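Local coordinates for protein pyroglutamyl-peptidase I (Fervidobacterium islandicum, PDB 6LTQ) that probably removes pyroglutamate from the amino terminus of peptides, as a cysteine peptidase of the pyroglutamyl-peptidase I family from a heat-loving, keratin-degrading bacterium, at residues I77-G82 against R211-N216. Numbering follows the deposited sequence.
Sequences IALHLG and RLILEN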
# COMPACT_ATOMS: atom_id res chain seq x y z
N ILE D 77 -16.64 -8.17 -30.33
CA ILE D 77 -16.02 -8.09 -29.00
C ILE D 77 -15.49 -6.69 -28.79
O ILE D 77 -14.72 -6.18 -29.61
CB ILE D 77 -14.87 -9.10 -28.83
CG1 ILE D 77 -15.23 -10.45 -29.42
CG2 ILE D 77 -14.49 -9.22 -27.34
CD1 ILE D 77 -14.04 -11.32 -29.64
N ALA D 78 -15.83 -6.10 -27.66
CA ALA D 78 -15.30 -4.81 -27.26
C ALA D 78 -14.19 -5.08 -26.26
O ALA D 78 -14.40 -5.80 -25.28
CB ALA D 78 -16.38 -3.92 -26.67
N LEU D 79 -13.00 -4.58 -26.54
CA LEU D 79 -11.86 -4.65 -25.62
C LEU D 79 -11.60 -3.21 -25.23
O LEU D 79 -10.99 -2.45 -26.00
CB LEU D 79 -10.66 -5.32 -26.28
CG LEU D 79 -9.39 -5.55 -25.43
CD1 LEU D 79 -9.75 -6.25 -24.13
CD2 LEU D 79 -8.34 -6.37 -26.22
N HIS D 80 -12.10 -2.81 -24.07
CA HIS D 80 -11.97 -1.44 -23.61
C HIS D 80 -10.71 -1.31 -22.77
O HIS D 80 -10.51 -2.07 -21.81
CB HIS D 80 -13.17 -1.01 -22.78
CG HIS D 80 -14.46 -1.01 -23.54
ND1 HIS D 80 -14.68 -0.21 -24.65
CD2 HIS D 80 -15.61 -1.68 -23.32
CE1 HIS D 80 -15.91 -0.41 -25.09
NE2 HIS D 80 -16.50 -1.29 -24.30
N LEU D 81 -9.87 -0.33 -23.11
CA LEU D 81 -8.67 -0.03 -22.34
C LEU D 81 -8.84 1.27 -21.58
O LEU D 81 -9.46 2.22 -22.08
CB LEU D 81 -7.43 0.08 -23.23
CG LEU D 81 -7.14 -1.07 -24.19
CD1 LEU D 81 -5.83 -0.79 -24.96
CD2 LEU D 81 -7.09 -2.44 -23.47
N GLY D 82 -8.27 1.32 -20.38
CA GLY D 82 -8.31 2.55 -19.61
C GLY D 82 -7.13 2.63 -18.67
O GLY D 82 -6.47 1.63 -18.38
N ARG D 211 -1.59 -6.91 -27.07
CA ARG D 211 -1.34 -7.71 -28.28
C ARG D 211 -1.61 -9.18 -28.02
O ARG D 211 -2.30 -9.84 -28.80
CB ARG D 211 0.10 -7.42 -28.74
CG ARG D 211 0.58 -8.04 -30.06
CD ARG D 211 1.97 -8.58 -30.05
NE ARG D 211 2.93 -7.52 -29.70
CZ ARG D 211 4.26 -7.58 -29.67
NH1 ARG D 211 4.95 -8.58 -30.19
NH2 ARG D 211 4.95 -6.46 -29.28
N LEU D 212 -1.15 -9.68 -26.88
CA LEU D 212 -1.36 -11.09 -26.55
C LEU D 212 -2.83 -11.42 -26.34
O LEU D 212 -3.26 -12.54 -26.63
CB LEU D 212 -0.55 -11.48 -25.31
CG LEU D 212 0.96 -11.69 -25.52
CD1 LEU D 212 1.72 -11.60 -24.18
CD2 LEU D 212 1.20 -13.03 -26.22
N ILE D 213 -3.60 -10.49 -25.76
CA ILE D 213 -5.02 -10.75 -25.61
C ILE D 213 -5.68 -10.87 -26.98
O ILE D 213 -6.46 -11.80 -27.24
CB ILE D 213 -5.69 -9.64 -24.77
CG1 ILE D 213 -5.16 -9.63 -23.32
CG2 ILE D 213 -7.22 -9.84 -24.77
CD1 ILE D 213 -5.60 -8.40 -22.55
N LEU D 214 -5.36 -9.94 -27.88
CA LEU D 214 -5.93 -9.95 -29.22
C LEU D 214 -5.51 -11.20 -29.98
O LEU D 214 -6.34 -11.81 -30.68
CB LEU D 214 -5.50 -8.71 -29.98
CG LEU D 214 -6.09 -7.39 -29.49
CD1 LEU D 214 -5.34 -6.20 -30.10
CD2 LEU D 214 -7.61 -7.31 -29.75
N GLU D 215 -4.25 -11.62 -29.84
CA GLU D 215 -3.77 -12.79 -30.57
C GLU D 215 -4.42 -14.08 -30.09
O GLU D 215 -4.45 -15.06 -30.85
CB GLU D 215 -2.26 -12.94 -30.45
CG GLU D 215 -1.44 -12.03 -31.33
CD GLU D 215 0.05 -12.16 -31.07
OE1 GLU D 215 0.43 -12.97 -30.20
OE2 GLU D 215 0.84 -11.42 -31.69
N ASN D 216 -4.91 -14.14 -28.85
CA ASN D 216 -5.39 -15.40 -28.29
C ASN D 216 -6.88 -15.38 -27.98
O ASN D 216 -7.36 -16.22 -27.21
CB ASN D 216 -4.57 -15.74 -27.04
CG ASN D 216 -3.14 -16.08 -27.37
OD1 ASN D 216 -2.83 -17.22 -27.72
ND2 ASN D 216 -2.24 -15.09 -27.29
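Leu-79 meets Ile-213 and Leu-214 in a small, wholly apolar contact in the protein interior, where strand 77-83 of the main sheet lies against the last turn of helix 203-215. Its small size shows in the 120 Å² buried between the segments; the 8.7 Å separating Leu-79 CA and Leu-214 CA, the closest pair of CA atoms, means that side chains rather than backbones bridge the gap. A single methyl does the work on the strand side. With CG anti to the backbone N (chi1 -177°), Leu-79 reaches out from the sheet and brings CD2 against two helix residues, 3.7 Å from Leu-214 CD2 and 3.9 Å from Ile-213 CG2. The side chains pass at a slant, so methyls touch without lying alongside one another. Ile-213 points its CB at the strand and offers its short branch, whereas the CB of Leu-214 points to one side, and its CD2 closes the distance. Beyond this pair of residues the helix ends: Glu-215 N still bonds to Arg-211 O, but Asn-216 leaves helical geometry and turns its side chain back, ND2 donating to Leu-212 O at 2.8 Å in a nearly straight bond (172°) on a carbonyl lone pair. On the neighbouring strands, Leu-19 and Val-179 also touch Leu-79, and Val-17 touches Leu-214, extending the apolar layer. His-80, the next strand residue, faces helix 59-72, which places helices on both faces of the sheet. The arrangement is that of a three-layer alpha/beta/alpha sandwich, as in the pyroglutamyl-peptidase I family, with the C-terminal helix packed on a central parallel strand.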